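Local atomic coordinates of E3 ubiquitin-protein ligase HERC2 (PDB entry 4L1M), a protein that probably transfers ubiquitin to substrate proteins as a HECT-type E3 ligase, the part described here being its first RCC1-like beta-propeller domain. Residues L324-D329 / K363-I368; S330-W335 / A355-L360. All coordinates share one frame; numbering follows the deposited sequence.

Contact 1: residues L324-D329 / K363-I368; sequences LALTED and KHIVGI
The end of the I368 side chain reaches into the backbone of L324-L326, and the isobutyl group of L326 reaches back over the chain of I365-G367, so two blades of the RCC1-like beta-propeller meet side chain to main chain. Strand 322-327 is the second strand of its blade. Strand 365-370 is the edge strand of the next sheet, the one in which N-terminal strands 27-31 and 45-46 pair with the C-terminal strands to close the propeller. The short segments run nearly antiparallel (154°) with axes 7.6 Å apart, too far for strand pairing. The dense part is around I368. Its CG1 lies between backbone N and carbonyl carbon (chi1 46°) and its chain then runs straight on, placing I368 CD1 3.6 Å from L326 N and 3.7 Å from L324 O. I368 CD1 also lies 3.9 Å from L326 CB, while the L324 side chain crosses that of I368 at an angle, its CD1 3.9 Å from I368 CG2. L326, with CG anti to its backbone N (chi1 178°), sends out a fork: CD1 is 3.7 Å from I365 O, and CD2 is 3.5 Å from V366 O. I365 adds a lighter touch, its CG2 being 4.0 Å from L326 CD1; the end of its side chain leads away from L326, and the side chain also touches A377 and V332. V366 and G367, a classic beta bulge, both face W378. Towards solvent the contact thins: the V366 side chain points away and is exposed, like H364, and K363 instead makes a salt bridge with E26. The 276 Å² buried here joins the blades through methyl groups laid against each other and against peptide atoms, which implies cohesion by hydrophobic and van der Waals packing, with strand hydrogen bonds kept inside each sheet.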
ATOM      1  N   LEU A 324     -10.142  -2.025   3.206  1.00 41.01           N
ATOM      2  CA  LEU A 324     -10.657  -1.346   4.378  1.00 42.66           C
ATOM      3  C   LEU A 324     -10.635   0.156   4.119  1.00 42.05           C
ATOM      4  O   LEU A 324      -9.773   0.653   3.397  1.00 40.37           O
ATOM      5  CB  LEU A 324      -9.806  -1.603   5.614  1.00 43.33           C
ATOM      6  CG  LEU A 324      -9.614  -3.013   6.172  1.00 44.64           C
ATOM      7  CD1 LEU A 324      -9.191  -2.949   7.632  1.00 44.98           C
ATOM      8  CD2 LEU A 324     -10.861  -3.867   6.038  1.00 46.08           C
ATOM      9  N   ALA A 325     -11.592   0.855   4.720  1.00 43.02           N
ATOM     10  CA  ALA A 325     -11.606   2.309   4.735  1.00 44.55           C
ATOM     11  C   ALA A 325     -11.861   2.842   6.136  1.00 45.31           C
ATOM     12  O   ALA A 325     -12.774   2.380   6.832  1.00 48.06           O
ATOM     13  CB  ALA A 325     -12.659   2.820   3.795  1.00 46.58           C
ATOM     14  N   LEU A 326     -11.029   3.780   6.562  1.00 44.82           N
ATOM     15  CA  LEU A 326     -11.179   4.416   7.866  1.00 47.50           C
ATOM     16  C   LEU A 326     -11.795   5.807   7.679  1.00 48.73           C
ATOM     17  O   LEU A 326     -11.361   6.566   6.806  1.00 48.66           O
ATOM     18  CB  LEU A 326      -9.810   4.529   8.525  1.00 47.58           C
ATOM     19  CG  LEU A 326      -9.738   5.215   9.891  1.00 49.25           C
ATOM     20  CD1 LEU A 326     -10.506   4.426  10.930  1.00 50.05           C
ATOM     21  CD2 LEU A 326      -8.273   5.342  10.287  1.00 49.35           C
ATOM     22  N   THR A 327     -12.800   6.125   8.475  1.00 50.32           N
ATOM     23  CA  THR A 327     -13.448   7.428   8.398  1.00 52.65           C
ATOM     24  C   THR A 327     -12.948   8.376   9.479  1.00 54.56           C
ATOM     25  O   THR A 327     -12.406   7.950  10.511  1.00 54.20           O
ATOM     26  CB  THR A 327     -14.980   7.315   8.542  1.00 54.76           C
ATOM     27  OG1 THR A 327     -15.321   6.978   9.889  1.00 56.34           O
ATOM     28  CG2 THR A 327     -15.537   6.265   7.602  1.00 54.08           C
ATOM     29  N   GLU A 328     -13.138   9.666   9.223  1.00 57.88           N
ATOM     30  CA  GLU A 328     -12.831  10.762  10.166  1.00 62.33           C
ATOM     31  C   GLU A 328     -13.387  10.503  11.573  1.00 63.93           C
ATOM     32  O   GLU A 328     -12.703  10.723  12.549  1.00 61.16           O
ATOM     33  CB  GLU A 328     -13.379  12.078   9.584  1.00 66.34           C
ATOM     34  CG  GLU A 328     -13.457  13.278  10.517  1.00 72.50           C
ATOM     35  CD  GLU A 328     -14.097  14.490   9.827  1.00 76.79           C
ATOM     36  OE1 GLU A 328     -14.994  14.340   8.964  1.00 78.51           O
ATOM     37  OE2 GLU A 328     -13.713  15.619  10.163  1.00 82.50           O
ATOM     38  N   ASP A 329     -14.612   9.983  11.638  1.00 66.79           N
ATOM     39  CA  ASP A 329     -15.271   9.638  12.907  1.00 70.54           C
ATOM     40  C   ASP A 329     -14.980   8.198  13.355  1.00 69.27           C
ATOM     41  O   ASP A 329     -15.735   7.620  14.126  1.00 69.14           O
ATOM     42  CB  ASP A 329     -16.795   9.862  12.802  1.00 75.28           C
ATOM     43  CG  ASP A 329     -17.488   8.885  11.809  1.00 77.82           C
ATOM     44  OD1 ASP A 329     -17.125   8.853  10.599  1.00 76.92           O
ATOM     45  OD2 ASP A 329     -18.412   8.165  12.250  1.00 80.37           O
ATOM     46  N   LYS A 363     -13.375   2.228  19.469  1.00 74.60           N
ATOM     47  CA  LYS A 363     -11.954   1.952  19.808  1.00 70.04           C
ATOM     48  C   LYS A 363     -10.965   3.023  19.347  1.00 66.20           C
ATOM     49  O   LYS A 363      -9.767   2.871  19.526  1.00 62.03           O
ATOM     50  CB  LYS A 363     -11.533   0.620  19.196  1.00 68.69           C
ATOM     51  CG  LYS A 363     -12.211  -0.588  19.810  1.00 70.73           C
ATOM     52  CD  LYS A 363     -11.845  -1.853  19.045  1.00 69.20           C
ATOM     53  CE  LYS A 363     -12.593  -3.076  19.557  1.00 71.38           C
ATOM     54  NZ  LYS A 363     -12.093  -3.551  20.866  1.00 73.07           N
ATOM     55  N   HIS A 364     -11.469   4.095  18.733  1.00 65.74           N
ATOM     56  CA  HIS A 364     -10.628   5.178  18.233  1.00 64.01           C
ATOM     57  C   HIS A 364      -9.512   4.606  17.374  1.00 59.33           C
ATOM     58  O   HIS A 364      -8.337   4.763  17.687  1.00 59.35           O
ATOM     59  CB  HIS A 364     -10.061   6.010  19.399  1.00 66.20           C
ATOM     60  CG  HIS A 364     -11.103   6.464  20.378  1.00 71.28           C
ATOM     61  ND1 HIS A 364     -11.951   7.531  20.138  1.00 73.43           N
ATOM     62  CD2 HIS A 364     -11.460   5.967  21.588  1.00 73.35           C
ATOM     63  CE1 HIS A 364     -12.773   7.678  21.162  1.00 75.68           C
ATOM     64  NE2 HIS A 364     -12.496   6.743  22.056  1.00 76.44           N
ATOM     65  N   ILE A 365      -9.893   3.907  16.314  1.00 56.49           N
ATOM     66  CA  ILE A 365      -8.917   3.375  15.371  1.00 53.50           C
ATOM     67  C   ILE A 365      -8.295   4.529  14.600  1.00 53.67           C
ATOM     68  O   ILE A 365      -8.996   5.458  14.188  1.00 54.46           O
ATOM     69  CB  ILE A 365      -9.556   2.435  14.326  1.00 51.08           C
ATOM     70  CG1 ILE A 365     -10.225   1.240  14.997  1.00 51.19           C
ATOM     71  CG2 ILE A 365      -8.519   1.964  13.296  1.00 48.48           C
ATOM     72  CD1 ILE A 365      -9.331   0.430  15.893  1.00 50.76           C
ATOM     73  N   VAL A 366      -6.982   4.448  14.401  1.00 52.47           N
ATOM     74  CA  VAL A 366      -6.247   5.449  13.639  1.00 50.47           C
ATOM     75  C   VAL A 366      -5.478   4.858  12.482  1.00 47.45           C
ATOM     76  O   VAL A 366      -5.037   5.594  11.606  1.00 46.70           O
ATOM     77  CB  VAL A 366      -5.280   6.259  14.541  1.00 52.41           C
ATOM     78  CG1 VAL A 366      -6.048   6.898  15.692  1.00 54.04           C
ATOM     79  CG2 VAL A 366      -4.144   5.390  15.091  1.00 52.67           C
ATOM     80  N   GLY A 367      -5.314   3.540  12.451  1.00 46.21           N
ATOM     81  CA  GLY A 367      -4.589   2.910  11.346  1.00 43.88           C
ATOM     82  C   GLY A 367      -5.233   1.631  10.882  1.00 43.25           C
ATOM     83  O   GLY A 367      -5.862   0.912  11.669  1.00 42.89           O
ATOM     84  N   ILE A 368      -5.095   1.362   9.588  1.00 42.06           N
ATOM     85  CA  ILE A 368      -5.583   0.117   8.997  1.00 41.33           C
ATOM     86  C   ILE A 368      -4.563  -0.426   8.029  1.00 39.63           C
ATOM     87  O   ILE A 368      -3.755   0.320   7.505  1.00 40.63           O
ATOM     88  CB  ILE A 368      -6.909   0.331   8.263  1.00 41.10           C
ATOM     89  CG1 ILE A 368      -6.828   1.586   7.374  1.00 40.04           C
ATOM     90  CG2 ILE A 368      -8.041   0.442   9.278  1.00 42.79           C
ATOM     91  CD1 ILE A 368      -8.013   1.766   6.444  1.00 39.98           C
TER

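Contact 2: residues S330-W335 / A355-L360; sequences SEVHSW and AALPGL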
ATOM      1  N   SER A 330     -13.899   7.616  12.839  1.00 68.69           N
ATOM      2  CA  SER A 330     -13.326   6.382  13.376  1.00 68.87           C
ATOM      3  C   SER A 330     -14.087   5.064  13.059  1.00 67.38           C
ATOM      4  O   SER A 330     -13.863   4.045  13.730  1.00 71.08           O
ATOM      5  CB  SER A 330     -13.128   6.534  14.895  1.00 69.93           C
ATOM      6  OG  SER A 330     -12.223   5.557  15.375  1.00 72.13           O
ATOM      7  N   GLU A 331     -14.988   5.081  12.081  1.00 63.59           N
ATOM      8  CA  GLU A 331     -15.631   3.843  11.627  1.00 61.42           C
ATOM      9  C   GLU A 331     -14.697   3.133  10.663  1.00 56.55           C
ATOM     10  O   GLU A 331     -13.978   3.782   9.902  1.00 55.38           O
ATOM     11  CB  GLU A 331     -16.948   4.120  10.893  1.00 62.04           C
ATOM     12  CG  GLU A 331     -18.065   4.708  11.724  1.00 64.78           C
ATOM     13  CD  GLU A 331     -19.332   4.983  10.922  1.00 65.98           C
ATOM     14  OE1 GLU A 331     -20.420   5.025  11.513  1.00 69.81           O
ATOM     15  OE2 GLU A 331     -19.260   5.161   9.701  1.00 65.60           O
ATOM     16  N   VAL A 332     -14.737   1.807  10.665  1.00 53.96           N
ATOM     17  CA  VAL A 332     -13.937   1.017   9.728  1.00 50.76           C
ATOM     18  C   VAL A 332     -14.850   0.202   8.816  1.00 50.81           C
ATOM     19  O   VAL A 332     -15.520  -0.727   9.261  1.00 52.35           O
ATOM     20  CB  VAL A 332     -12.981   0.070  10.479  1.00 49.55           C
ATOM     21  CG1 VAL A 332     -12.050  -0.636   9.506  1.00 46.92           C
ATOM     22  CG2 VAL A 332     -12.179   0.848  11.516  1.00 49.44           C
ATOM     23  N   HIS A 333     -14.864   0.551   7.532  1.00 49.40           N
ATOM     24  CA  HIS A 333     -15.711  -0.113   6.520  1.00 48.34           C
ATOM     25  C   HIS A 333     -14.874  -1.097   5.721  1.00 46.25           C
ATOM     26  O   HIS A 333     -13.681  -0.902   5.540  1.00 43.42           O
ATOM     27  CB  HIS A 333     -16.279   0.935   5.586  1.00 48.28           C
ATOM     28  CG  HIS A 333     -17.246   1.868   6.249  1.00 51.63           C
ATOM     29  ND1 HIS A 333     -18.574   1.938   5.885  1.00 53.15           N
ATOM     30  CD2 HIS A 333     -17.085   2.767   7.254  1.00 53.25           C
ATOM     31  CE1 HIS A 333     -19.191   2.829   6.640  1.00 55.83           C
ATOM     32  NE2 HIS A 333     -18.312   3.346   7.482  1.00 55.22           N
ATOM     33  N   SER A 334     -15.494  -2.152   5.230  1.00 46.51           N
ATOM     34  CA  SER A 334     -14.783  -3.077   4.347  1.00 44.56           C
ATOM     35  C   SER A 334     -15.688  -3.582   3.232  1.00 45.74           C
ATOM     36  O   SER A 334     -16.902  -3.499   3.325  1.00 48.24           O
ATOM     37  CB  SER A 334     -14.248  -4.261   5.137  1.00 43.67           C
ATOM     38  OG  SER A 334     -15.286  -5.179   5.443  1.00 45.14           O
ATOM     39  N   TRP A 335     -15.076  -4.117   2.191  1.00 45.75           N
ATOM     40  CA  TRP A 335     -15.800  -4.753   1.078  1.00 47.98           C
ATOM     41  C   TRP A 335     -14.852  -5.639   0.294  1.00 45.65           C
ATOM     42  O   TRP A 335     -13.632  -5.547   0.444  1.00 43.08           O
ATOM     43  CB  TRP A 335     -16.408  -3.699   0.130  1.00 47.91           C
ATOM     44  CG  TRP A 335     -15.385  -2.940  -0.633  1.00 44.99           C
ATOM     45  CD1 TRP A 335     -14.898  -3.253  -1.838  1.00 45.02           C
ATOM     46  CD2 TRP A 335     -14.730  -1.740  -0.228  1.00 43.96           C
ATOM     47  NE1 TRP A 335     -13.979  -2.319  -2.241  1.00 44.03           N
ATOM     48  CE2 TRP A 335     -13.864  -1.374  -1.260  1.00 42.71           C
ATOM     49  CE3 TRP A 335     -14.815  -0.921   0.899  1.00 44.80           C
ATOM     50  CZ2 TRP A 335     -13.065  -0.236  -1.201  1.00 41.37           C
ATOM     51  CZ3 TRP A 335     -14.015   0.216   0.954  1.00 44.07           C
ATOM     52  CH2 TRP A 335     -13.143   0.536  -0.090  1.00 41.64           C
ATOM     53  N   ALA A 355     -19.596  -1.508   4.141  1.00 53.91           N
ATOM     54  CA  ALA A 355     -20.441  -1.405   5.325  1.00 55.52           C
ATOM     55  C   ALA A 355     -19.543  -1.436   6.551  1.00 54.24           C
ATOM     56  O   ALA A 355     -18.496  -2.080   6.540  1.00 53.47           O
ATOM     57  CB  ALA A 355     -21.458  -2.534   5.372  1.00 56.42           C
ATOM     58  N   ALA A 356     -19.935  -0.703   7.579  1.00 55.96           N
ATOM     59  CA  ALA A 356     -19.155  -0.597   8.802  1.00 56.01           C
ATOM     60  C   ALA A 356     -19.017  -1.964   9.416  1.00 56.72           C
ATOM     61  O   ALA A 356     -19.968  -2.728   9.432  1.00 57.87           O
ATOM     62  CB  ALA A 356     -19.833   0.348   9.784  1.00 58.09           C
ATOM     63  N   LEU A 357     -17.816  -2.281   9.878  1.00 56.28           N
ATOM     64  CA  LEU A 357     -17.603  -3.464  10.667  1.00 58.55           C
ATOM     65  C   LEU A 357     -18.021  -3.132  12.085  1.00 62.08           C
ATOM     66  O   LEU A 357     -17.698  -2.056  12.577  1.00 61.68           O
ATOM     67  CB  LEU A 357     -16.138  -3.861  10.640  1.00 57.09           C
ATOM     68  CG  LEU A 357     -15.642  -4.410   9.306  1.00 56.57           C
ATOM     69  CD1 LEU A 357     -14.128  -4.383   9.233  1.00 54.11           C
ATOM     70  CD2 LEU A 357     -16.167  -5.821   9.081  1.00 58.70           C
ATOM     71  N   PRO A 358     -18.751  -4.047  12.738  1.00 65.57           N
ATOM     72  CA  PRO A 358     -19.235  -3.803  14.087  1.00 69.67           C
ATOM     73  C   PRO A 358     -18.151  -4.062  15.104  1.00 70.69           C
ATOM     74  O   PRO A 358     -17.168  -4.751  14.790  1.00 70.21           O
ATOM     75  CB  PRO A 358     -20.358  -4.824  14.241  1.00 71.86           C
ATOM     76  CG  PRO A 358     -19.915  -5.969  13.395  1.00 70.15           C
ATOM     77  CD  PRO A 358     -19.166  -5.370  12.236  1.00 66.83           C
ATOM     78  N   GLY A 359     -18.332  -3.510  16.306  1.00 72.24           N
ATOM     79  CA  GLY A 359     -17.356  -3.614  17.373  1.00 73.28           C
ATOM     80  C   GLY A 359     -16.291  -2.525  17.393  1.00 74.63           C
ATOM     81  O   GLY A 359     -15.748  -2.223  18.460  1.00 77.69           O
ATOM     82  N   LEU A 360     -15.997  -1.921  16.235  1.00 75.22           N
ATOM     83  CA  LEU A 360     -14.811  -1.064  16.056  1.00 74.50           C
ATOM     84  C   LEU A 360     -15.024   0.453  16.210  1.00 81.07           C
ATOM     85  O   LEU A 360     -14.045   1.211  16.396  1.00 81.06           O
ATOM     86  CB  LEU A 360     -14.232  -1.317  14.678  1.00 70.37           C
ATOM     87  CG  LEU A 360     -13.835  -2.755  14.350  1.00 69.07           C
ATOM     88  CD1 LEU A 360     -13.115  -2.813  13.005  1.00 64.99           C
ATOM     89  CD2 LEU A 360     -12.957  -3.353  15.446  1.00 69.59           C
TER
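Backbone bonds set the pairing of H333 and S334 with A356 and A355. L357 N donates almost straight to V332 O (2.8 Å, 175°), and S334 N to A355 O is longer at 3.3 Å; the return bond from A355 N to S334 O is weak. S334-A355 is therefore the antiparallel hydrogen-bonded pair and H333-A356 the non-hydrogen-bonded one, with CA-H of H333 also directed at A355 O. These bonds place 354-356 as the outermost strand of a four-stranded propeller blade, beside strand 332-335, in the RCC1 fold. The aromatic contact is a CH-pi one: A356 CB lies 4.2 Å from the centroid of the H333 ring, over its face. At the ring edge, and in its plane, NE2 donates to E331 OE2 (3.0 Å, 166°). That oxygen is met from above the carboxylate plane and also pairs with K311, so this His-carboxylate bond probably fixes the ring's rotation. Apolar packing occupies the side of V332, where its CB is 3.8 Å from L360 CD1 and its CG1 4.3 Å from L357 CD1. A separate van der Waals contact sets a methyl against a hydroxyl, L357 CD2 lying 3.8 Å from S334 OG; the polar partners of S334 OG are H343 and K351, the latter also bonded to A355 O.

Contact 2 pairs neighbouring strands of one blade, whereas contact 1 joins that blade to the next; their centres are about 8 Å apart. Strands 322-327 and 332-335 connect them as an antiparallel hairpin, in which A325 N probably hydrogen-bonds to H333 O at 2.9 Å. Within the hairpin, L324 CD2 packs on S334 CB at 3.5 Å, and V332 touches both L326 and I365. The chain leaving the outer strand 354-356 crosses to the inner strand 365-370 of the closing sheet, passing S330, whose OG lies 3.3 Å from H364 CA and makes a weak hydrogen bond to I365 O. Both contacts belong to the propeller scaffold, and neither includes a bound ligand.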